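Local coordinates for Ice-binding protein (Leucosporidium, PDB 3UYU) that binds to the surface of ice crystals and inhibits their growth, conferring freeze tolerance with low thermal hysteresis activity, at residues L103-G108 against G118-T123; W142-A147 against I169-G174. The protein carries 2 engineered substitutions. All blocks are in the same frame, centred on the assembly; numbering follows the deposited sequence.

Two successive pairings bind neighbouring parts of a right-handed beta-helix. From the N terminus, the chain meets 103-108 first and returns at 118-123 after nine residues, so interaction 1 closes a short loop that contains strand 113-115. Only after that does strand 142-146 begin; its return at 169-173 closes the longer loop of interaction 2, which contains strands 150-152 and 158-161. The loops follow in series and neither nest nor cross. They are joined edge to edge through the shared sheet: strand 118-122 pairs with 142-146 through backbone bonds that include Gln145 N to Tyr120 O and Trp122 N to Gln145 O. The Phe144 ring meets those of Tyr120 and Phe171 and also touches Trp122.

Interaction 1: L103-G108 against G118-T123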
ATOM      1  N   LEU A 103     -10.480  24.441 -18.680  1.00 18.66           N
ATOM      2  CA  LEU A 103     -11.450  23.541 -19.290  1.00 19.00           C
ATOM      3  C   LEU A 103     -11.439  23.633 -20.812  1.00 18.21           C
ATOM      4  O   LEU A 103     -11.712  24.673 -21.452  1.00 18.94           O
ATOM      5  CB  LEU A 103     -12.819  23.812 -18.725  1.00 16.84           C
ATOM      6  CG  LEU A 103     -13.986  22.827 -19.005  1.00 22.22           C
ATOM      7  CD1 LEU A 103     -13.599  21.329 -18.865  1.00 22.10           C
ATOM      8  CD2 LEU A 103     -15.252  23.181 -18.244  1.00 23.22           C
ATOM      9  N   GLU A 104     -11.145  22.502 -21.398  1.00 17.81           N
ATOM     10  CA  GLU A 104     -11.001  22.372 -22.832  1.00 17.27           C
ATOM     11  C   GLU A 104      -9.957  23.335 -23.428  1.00 18.02           C
ATOM     12  O   GLU A 104     -10.136  23.859 -24.516  1.00 18.00           O
ATOM     13  CB  GLU A 104     -12.357  22.558 -23.560  1.00 17.59           C
ATOM     14  CG  GLU A 104     -13.531  21.867 -22.862  1.00 20.55           C
ATOM     15  CD  GLU A 104     -13.433  20.294 -22.836  1.00 23.09           C
ATOM     16  OE1 GLU A 104     -12.482  19.706 -23.355  1.00 19.27           O
ATOM     17  OE2 GLU A 104     -14.337  19.640 -22.275  1.00 25.89           O
ATOM     18  N   LEU A 105      -8.787  23.466 -22.780  1.00 16.73           N
ATOM     19  CA  LEU A 105      -7.778  24.421 -23.299  1.00 17.06           C
ATOM     20  C   LEU A 105      -7.353  23.995 -24.699  1.00 16.61           C
ATOM     21  O   LEU A 105      -7.064  22.833 -24.974  1.00 17.37           O
ATOM     22  CB  LEU A 105      -6.590  24.444 -22.328  1.00 16.41           C
ATOM     23  CG  LEU A 105      -5.431  25.314 -22.762  1.00 18.98           C
ATOM     24  CD1 LEU A 105      -5.747  26.817 -22.675  1.00 19.39           C
ATOM     25  CD2 LEU A 105      -4.232  24.937 -21.877  1.00 21.95           C
ATOM     26  N   GLY A 106      -7.325  24.970 -25.624  1.00 16.85           N
ATOM     27  CA  GLY A 106      -6.899  24.699 -26.991  1.00 17.64           C
ATOM     28  C   GLY A 106      -7.844  23.810 -27.781  1.00 16.73           C
ATOM     29  O   GLY A 106      -7.474  23.303 -28.846  1.00 18.47           O
ATOM     30  N   ALA A 107      -9.031  23.578 -27.213  1.00 17.67           N
ATOM     31  CA  ALA A 107      -9.980  22.630 -27.814  1.00 20.72           C
ATOM     32  C   ALA A 107      -9.358  21.258 -28.019  1.00 21.71           C
ATOM     33  O   ALA A 107      -9.663  20.527 -28.962  1.00 23.25           O
ATOM     34  CB  ALA A 107     -10.592  23.212 -29.171  1.00 20.88           C
ATOM     35  N   GLY A 108      -8.446  20.906 -27.111  1.00 20.99           N
ATOM     36  CA  GLY A 108      -7.769  19.591 -27.177  1.00 21.27           C
ATOM     37  C   GLY A 108      -6.355  19.606 -27.756  1.00 18.83           C
ATOM     38  O   GLY A 108      -5.652  18.601 -27.641  1.00 20.51           O
ATOM     39  N   GLY A 118      -1.645  23.946 -12.014  1.00 13.41           N
ATOM     40  CA  GLY A 118      -3.106  23.939 -11.823  1.00 14.26           C
ATOM     41  C   GLY A 118      -3.697  22.651 -12.314  1.00 13.30           C
ATOM     42  O   GLY A 118      -2.984  21.679 -12.637  1.00 13.29           O
ATOM     43  N   LEU A 119      -5.036  22.631 -12.290  1.00 13.65           N
ATOM     44  CA  LEU A 119      -5.854  21.515 -12.707  1.00 15.48           C
ATOM     45  C   LEU A 119      -6.443  21.766 -14.084  1.00 14.59           C
ATOM     46  O   LEU A 119      -7.143  22.758 -14.269  1.00 14.80           O
ATOM     47  CB  LEU A 119      -6.972  21.359 -11.729  1.00 15.74           C
ATOM     48  CG  LEU A 119      -7.734  20.040 -11.583  1.00 17.51           C
ATOM     49  CD1 LEU A 119      -9.107  20.060 -10.980  1.00 16.35           C
ATOM     50  CD2 LEU A 119      -7.202  18.677 -12.140  1.00 17.11           C
ATOM     51  N   TYR A 120      -6.065  20.930 -15.053  1.00 16.01           N
ATOM     52  CA  TYR A 120      -6.457  21.052 -16.454  1.00 14.98           C
ATOM     53  C   TYR A 120      -7.368  19.873 -16.855  1.00 16.50           C
ATOM     54  O   TYR A 120      -6.994  18.719 -16.634  1.00 17.47           O
ATOM     55  CB  TYR A 120      -5.244  21.041 -17.407  1.00 16.41           C
ATOM     56  CG  TYR A 120      -4.299  22.232 -17.262  1.00 14.04           C
ATOM     57  CD1 TYR A 120      -3.473  22.348 -16.124  1.00 14.18           C
ATOM     58  CD2 TYR A 120      -4.140  23.156 -18.298  1.00 14.83           C
ATOM     59  CE1 TYR A 120      -2.587  23.450 -16.010  1.00 16.24           C
ATOM     60  CE2 TYR A 120      -3.285  24.258 -18.205  1.00 15.34           C
ATOM     61  CZ  TYR A 120      -2.518  24.396 -17.035  1.00 15.10           C
ATOM     62  OH  TYR A 120      -1.622  25.474 -16.940  1.00 15.87           O
ATOM     63  N   LYS A 121      -8.527  20.180 -17.466  1.00 14.33           N
ATOM     64  CA  LYS A 121      -9.501  19.120 -17.792  1.00 14.58           C
ATOM     65  C   LYS A 121      -9.913  19.243 -19.256  1.00 15.27           C
ATOM     66  O   LYS A 121     -10.202  20.350 -19.744  1.00 16.24           O
ATOM     67  CB  LYS A 121     -10.759  19.252 -16.933  1.00 14.71           C
ATOM     68  CG  LYS A 121     -11.777  18.139 -17.174  1.00 15.83           C
ATOM     69  CD  LYS A 121     -12.983  18.283 -16.235  1.00 16.71           C
ATOM     70  CE  LYS A 121     -14.013  17.240 -16.648  1.00 23.29           C
ATOM     71  NZ  LYS A 121     -13.569  16.011 -15.987  1.00 24.72           N
ATOM     72  N   TRP A 122     -10.031  18.093 -19.916  1.00 16.34           N
ATOM     73  CA  TRP A 122     -10.637  18.008 -21.254  1.00 15.93           C
ATOM     74  C   TRP A 122     -11.578  16.857 -21.300  1.00 16.84           C
ATOM     75  O   TRP A 122     -11.258  15.755 -20.819  1.00 17.14           O
ATOM     76  CB  TRP A 122      -9.617  17.636 -22.296  1.00 14.46           C
ATOM     77  CG  TRP A 122      -8.541  18.700 -22.512  1.00 13.70           C
ATOM     78  CD1 TRP A 122      -8.524  19.616 -23.488  1.00 13.89           C
ATOM     79  CD2 TRP A 122      -7.343  18.897 -21.726  1.00 12.62           C
ATOM     80  NE1 TRP A 122      -7.371  20.390 -23.409  1.00 17.07           N
ATOM     81  CE2 TRP A 122      -6.650  19.979 -22.311  1.00 14.61           C
ATOM     82  CE3 TRP A 122      -6.815  18.268 -20.590  1.00 16.69           C
ATOM     83  CZ2 TRP A 122      -5.388  20.439 -21.816  1.00 16.91           C
ATOM     84  CZ3 TRP A 122      -5.527  18.699 -20.076  1.00 16.85           C
ATOM     85  CH2 TRP A 122      -4.873  19.804 -20.665  1.00 15.34           C
ATOM     86  N   THR A 123     -12.722  17.068 -21.974  1.00 17.20           N
ATOM     87  CA  THR A 123     -13.642  15.929 -22.243  1.00 18.14           C
ATOM     88  C   THR A 123     -13.346  15.220 -23.544  1.00 19.71           C
ATOM     89  O   THR A 123     -13.956  14.171 -23.849  1.00 22.16           O
ATOM     90  CB  THR A 123     -15.147  16.315 -22.193  1.00 20.24           C
ATOM     91  OG1 THR A 123     -15.411  17.292 -23.200  1.00 21.03           O
ATOM     92  CG2 THR A 123     -15.523  16.854 -20.876  1.00 18.10           C
TER
HETATM   93  O   HOH W   1      -7.978  22.070 -20.226  1.00 16.06           O
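Glu104 reaches Thr123 with both carboxylate oxygens. Thr123 N lies 3.0 Å from Glu104 OE1 and 3.1 Å from OE2, forming a forked bond on the syn sides of the carboxylate, and Thr123 OG1 donates to Glu104 OE2 at 2.7 Å. The CB of Glu104 points away from strand 118-122, but a bend at chi2 (-65°) turns the carboxylate back to the strand end. Glutamate has the length for this, and threonine offers a hydroxyl beside its amide.

Segment 103-108 is the turn after strand 102-103, which pairs with 118-122 of the beta-helix; Gly108 makes a backbone bond to Ser127, an inferred ice-binding site.

Lys121 O is used twice. Lys121 O accepts from Glu104 N at 2.9 Å, continuing the parallel pairing of Leu103 with Lys121, and from a water that in turn accepts from Leu105 N. The same water sits over one face of the Trp122 indole, near its centre. At the ring edge, Trp122 NE1 gives its hydrogen to a lone pair of Leu105 O (2.9 Å), in the carbonyl plane; Gly108 N supplies that oxygen's second donor.

Leu105 CD2 meets the edge of the Tyr120 ring, 3.9 Å from CE2, while the Tyr120 hydroxyl bonds to Val116 O. Leu103 CD1 lies alongside the Lys121 chain, 4.0 Å from CB.

Regular pairing ends after one bridge, yet the turn remains held to the strand: carboxylate, indole and water take over from backbone bonds, and the two donors of Thr123 probably help stabilise the negative charge of the Glu104 carboxylate.

Interaction 2: W142-A147 against I169-G174; sequences WVFQIA and IAFQVG
Phe144 and Phe171 stack their rings on one face of two parallel strands, with centroids 4.2 Å apart and planes at 15°. The stack is offset: Phe144 CD1 lies over the centre of the Phe171 ring, Phe171 CE1 toward the rim of Phe144. With CG anti to the carbonyl carbon in both, the side chains run side by side, which lets the rings overlap.

Aliphatic groups flank the stack. Ile169 sends CG1 to Trp142 CE3 at 3.6 Å and CG2 to the edge of the Phe144 ring. Ile146 CD1 meets the Phe171 edge, 4.1 Å from CD1, and packs on Val173; beta-branching suits extended strands, and methyls pack at phenyl edges.

The strands belong to successive coils of the right-handed beta-helix, in which equivalent positions can stack like on like, as Phe144 does on Phe171; Gln145 faces Gln172 on the reverse side.

Backbone hydrogen bonds fix the register: Phe144 N donates to Ala170 O at 2.9 Å, Phe144 O accepts from Gln172 N at 2.8 Å, and the series runs from Trp142 O to Gly174 N.

The buried side-chain N-H groups find partners elsewhere. Gln172, bent at chi2 (-91°), brings OE1 within 3.4 Å of Gln145 CB, while its NE2 bonds to Tyr91 OH. Gln145 NE2 donates to Ala94 O and Phe97 O; with Tyr91 and Ala94 in helix 76-96, this face is tied to that helix. Trp142 NE1 donates to Leu115 O.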
ATOM      1  N   TRP A 142       0.795  19.978 -11.037  1.00 12.87           N
ATOM      2  CA  TRP A 142      -0.040  19.982 -12.247  1.00 12.44           C
ATOM      3  C   TRP A 142      -0.782  18.625 -12.302  1.00 12.93           C
ATOM      4  O   TRP A 142      -0.171  17.591 -12.133  1.00 11.91           O
ATOM      5  CB  TRP A 142       0.826  20.002 -13.507  1.00 11.76           C
ATOM      6  CG  TRP A 142       1.522  21.312 -13.831  1.00 13.22           C
ATOM      7  CD1 TRP A 142       1.112  22.270 -14.737  1.00 11.61           C
ATOM      8  CD2 TRP A 142       2.782  21.762 -13.300  1.00 14.55           C
ATOM      9  NE1 TRP A 142       2.062  23.288 -14.800  1.00 12.15           N
ATOM     10  CE2 TRP A 142       3.080  23.002 -13.934  1.00 14.81           C
ATOM     11  CE3 TRP A 142       3.688  21.246 -12.353  1.00 15.16           C
ATOM     12  CZ2 TRP A 142       4.250  23.751 -13.649  1.00 13.05           C
ATOM     13  CZ3 TRP A 142       4.861  21.982 -12.066  1.00 10.72           C
ATOM     14  CH2 TRP A 142       5.100  23.264 -12.713  1.00 10.94           C
ATOM     15  N   VAL A 143      -2.081  18.658 -12.620  1.00 12.08           N
ATOM     16  CA  VAL A 143      -2.809  17.431 -12.964  1.00 12.66           C
ATOM     17  C   VAL A 143      -3.599  17.693 -14.201  1.00 11.31           C
ATOM     18  O   VAL A 143      -4.278  18.748 -14.263  1.00 12.31           O
ATOM     19  CB  VAL A 143      -3.789  17.003 -11.825  1.00 11.22           C
ATOM     20  CG1 VAL A 143      -4.755  15.861 -12.354  1.00 12.40           C
ATOM     21  CG2 VAL A 143      -3.003  16.613 -10.600  1.00 15.41           C
ATOM     22  N   PHE A 144      -3.471  16.785 -15.174  1.00 11.29           N
ATOM     23  CA  PHE A 144      -4.282  16.740 -16.432  1.00 12.86           C
ATOM     24  C   PHE A 144      -5.299  15.636 -16.342  1.00 12.91           C
ATOM     25  O   PHE A 144      -4.965  14.505 -16.002  1.00 13.93           O
ATOM     26  CB  PHE A 144      -3.332  16.510 -17.630  1.00 11.21           C
ATOM     27  CG  PHE A 144      -2.218  17.543 -17.621  1.00 15.97           C
ATOM     28  CD1 PHE A 144      -1.069  17.353 -16.823  1.00 17.14           C
ATOM     29  CD2 PHE A 144      -2.410  18.789 -18.201  1.00 17.31           C
ATOM     30  CE1 PHE A 144      -0.092  18.404 -16.716  1.00 16.18           C
ATOM     31  CE2 PHE A 144      -1.449  19.795 -18.134  1.00 17.38           C
ATOM     32  CZ  PHE A 144      -0.296  19.628 -17.378  1.00 18.56           C
ATOM     33  N   GLN A 145      -6.558  16.021 -16.565  1.00 12.66           N
ATOM     34  CA  GLN A 145      -7.670  15.058 -16.603  1.00 13.64           C
ATOM     35  C   GLN A 145      -8.183  14.977 -18.032  1.00 13.55           C
ATOM     36  O   GLN A 145      -8.735  15.985 -18.533  1.00 14.46           O
ATOM     37  CB  GLN A 145      -8.803  15.512 -15.691  1.00 14.31           C
ATOM     38  CG  GLN A 145      -8.413  15.783 -14.237  1.00 15.12           C
ATOM     39  CD  GLN A 145      -9.545  16.402 -13.450  1.00 15.28           C
ATOM     40  OE1 GLN A 145     -10.218  17.345 -13.942  1.00 17.00           O
ATOM     41  NE2 GLN A 145      -9.729  15.956 -12.206  1.00 13.63           N
ATOM     42  N   ILE A 146      -7.857  13.881 -18.706  1.00 12.60           N
ATOM     43  CA  ILE A 146      -8.135  13.740 -20.154  1.00 13.42           C
ATOM     44  C   ILE A 146      -9.081  12.555 -20.328  1.00 16.06           C
ATOM     45  O   ILE A 146      -8.697  11.401 -20.079  1.00 15.76           O
ATOM     46  CB  ILE A 146      -6.805  13.486 -20.926  1.00 15.11           C
ATOM     47  CG1 ILE A 146      -5.844  14.699 -20.729  1.00 13.88           C
ATOM     48  CG2 ILE A 146      -7.081  13.269 -22.396  1.00 17.59           C
ATOM     49  CD1 ILE A 146      -4.430  14.474 -21.115  1.00 17.01           C
ATOM     50  N   ALA A 147     -10.312  12.856 -20.765  1.00 14.83           N
ATOM     51  CA  ALA A 147     -11.294  11.796 -20.944  1.00 17.44           C
ATOM     52  C   ALA A 147     -10.986  10.899 -22.112  1.00 16.37           C
ATOM     53  O   ALA A 147     -11.339   9.699 -22.074  1.00 17.38           O
ATOM     54  CB  ALA A 147     -12.718  12.370 -21.055  1.00 16.90           C
ATOM     55  N   ILE A 169       3.972  16.321 -11.642  1.00  8.78           N
ATOM     56  CA  ILE A 169       3.194  16.447 -12.896  1.00 10.81           C
ATOM     57  C   ILE A 169       2.520  15.079 -13.077  1.00 10.98           C
ATOM     58  O   ILE A 169       3.215  14.045 -13.163  1.00 11.72           O
ATOM     59  CB  ILE A 169       4.132  16.755 -14.114  1.00 11.92           C
ATOM     60  CG1 ILE A 169       4.794  18.171 -13.939  1.00 11.03           C
ATOM     61  CG2 ILE A 169       3.381  16.691 -15.395  1.00 13.49           C
ATOM     62  CD1 ILE A 169       5.953  18.448 -14.990  1.00 13.00           C
ATOM     63  N   ALA A 170       1.179  15.078 -13.090  1.00 10.02           N
ATOM     64  CA  ALA A 170       0.426  13.817 -13.282  1.00 10.41           C
ATOM     65  C   ALA A 170      -0.597  13.939 -14.377  1.00 10.41           C
ATOM     66  O   ALA A 170      -1.336  14.927 -14.410  1.00 13.12           O
ATOM     67  CB  ALA A 170      -0.272  13.424 -11.974  1.00 10.73           C
ATOM     68  N   PHE A 171      -0.606  12.939 -15.274  1.00 11.05           N
ATOM     69  CA  PHE A 171      -1.543  12.898 -16.380  1.00 12.50           C
ATOM     70  C   PHE A 171      -2.462  11.727 -16.195  1.00 12.17           C
ATOM     71  O   PHE A 171      -2.032  10.566 -16.253  1.00 14.01           O
ATOM     72  CB  PHE A 171      -0.763  12.689 -17.707  1.00 12.43           C
ATOM     73  CG  PHE A 171      -0.085  13.941 -18.269  1.00 12.56           C
ATOM     74  CD1 PHE A 171      -0.702  14.646 -19.313  1.00 16.43           C
ATOM     75  CD2 PHE A 171       1.185  14.353 -17.822  1.00 18.79           C
ATOM     76  CE1 PHE A 171      -0.103  15.801 -19.898  1.00 16.79           C
ATOM     77  CE2 PHE A 171       1.798  15.533 -18.373  1.00 15.48           C
ATOM     78  CZ  PHE A 171       1.172  16.220 -19.408  1.00 15.98           C
ATOM     79  N   GLN A 172      -3.750  12.019 -16.033  1.00 13.51           N
ATOM     80  CA  GLN A 172      -4.738  10.913 -15.955  1.00 11.38           C
ATOM     81  C   GLN A 172      -5.427  10.842 -17.310  1.00 11.16           C
ATOM     82  O   GLN A 172      -5.986  11.846 -17.739  1.00 12.50           O
ATOM     83  CB  GLN A 172      -5.758  11.273 -14.869  1.00 11.38           C
ATOM     84  CG  GLN A 172      -7.063  10.339 -14.864  1.00 14.08           C
ATOM     85  CD  GLN A 172      -8.168  10.894 -15.737  1.00 13.96           C
ATOM     86  OE1 GLN A 172      -8.541  12.074 -15.612  1.00 16.87           O
ATOM     87  NE2 GLN A 172      -8.753  10.020 -16.599  1.00 14.70           N
ATOM     88  N   VAL A 173      -5.329   9.677 -17.969  1.00 11.97           N
ATOM     89  CA  VAL A 173      -5.825   9.589 -19.353  1.00 12.86           C
ATOM     90  C   VAL A 173      -6.761   8.395 -19.493  1.00 14.69           C
ATOM     91  O   VAL A 173      -6.389   7.258 -19.233  1.00 14.33           O
ATOM     92  CB  VAL A 173      -4.646   9.367 -20.279  1.00 12.90           C
ATOM     93  CG1 VAL A 173      -5.076   9.354 -21.757  1.00 12.91           C
ATOM     94  CG2 VAL A 173      -3.479  10.430 -20.035  1.00 16.48           C
ATOM     95  N   GLY A 174      -7.948   8.669 -20.053  1.00 14.17           N
ATOM     96  CA  GLY A 174      -9.015   7.607 -20.145  1.00 16.71           C
ATOM     97  C   GLY A 174      -8.780   6.601 -21.273  1.00 18.87           C
ATOM     98  O   GLY A 174      -9.108   5.413 -21.114  1.00 20.51           O
TER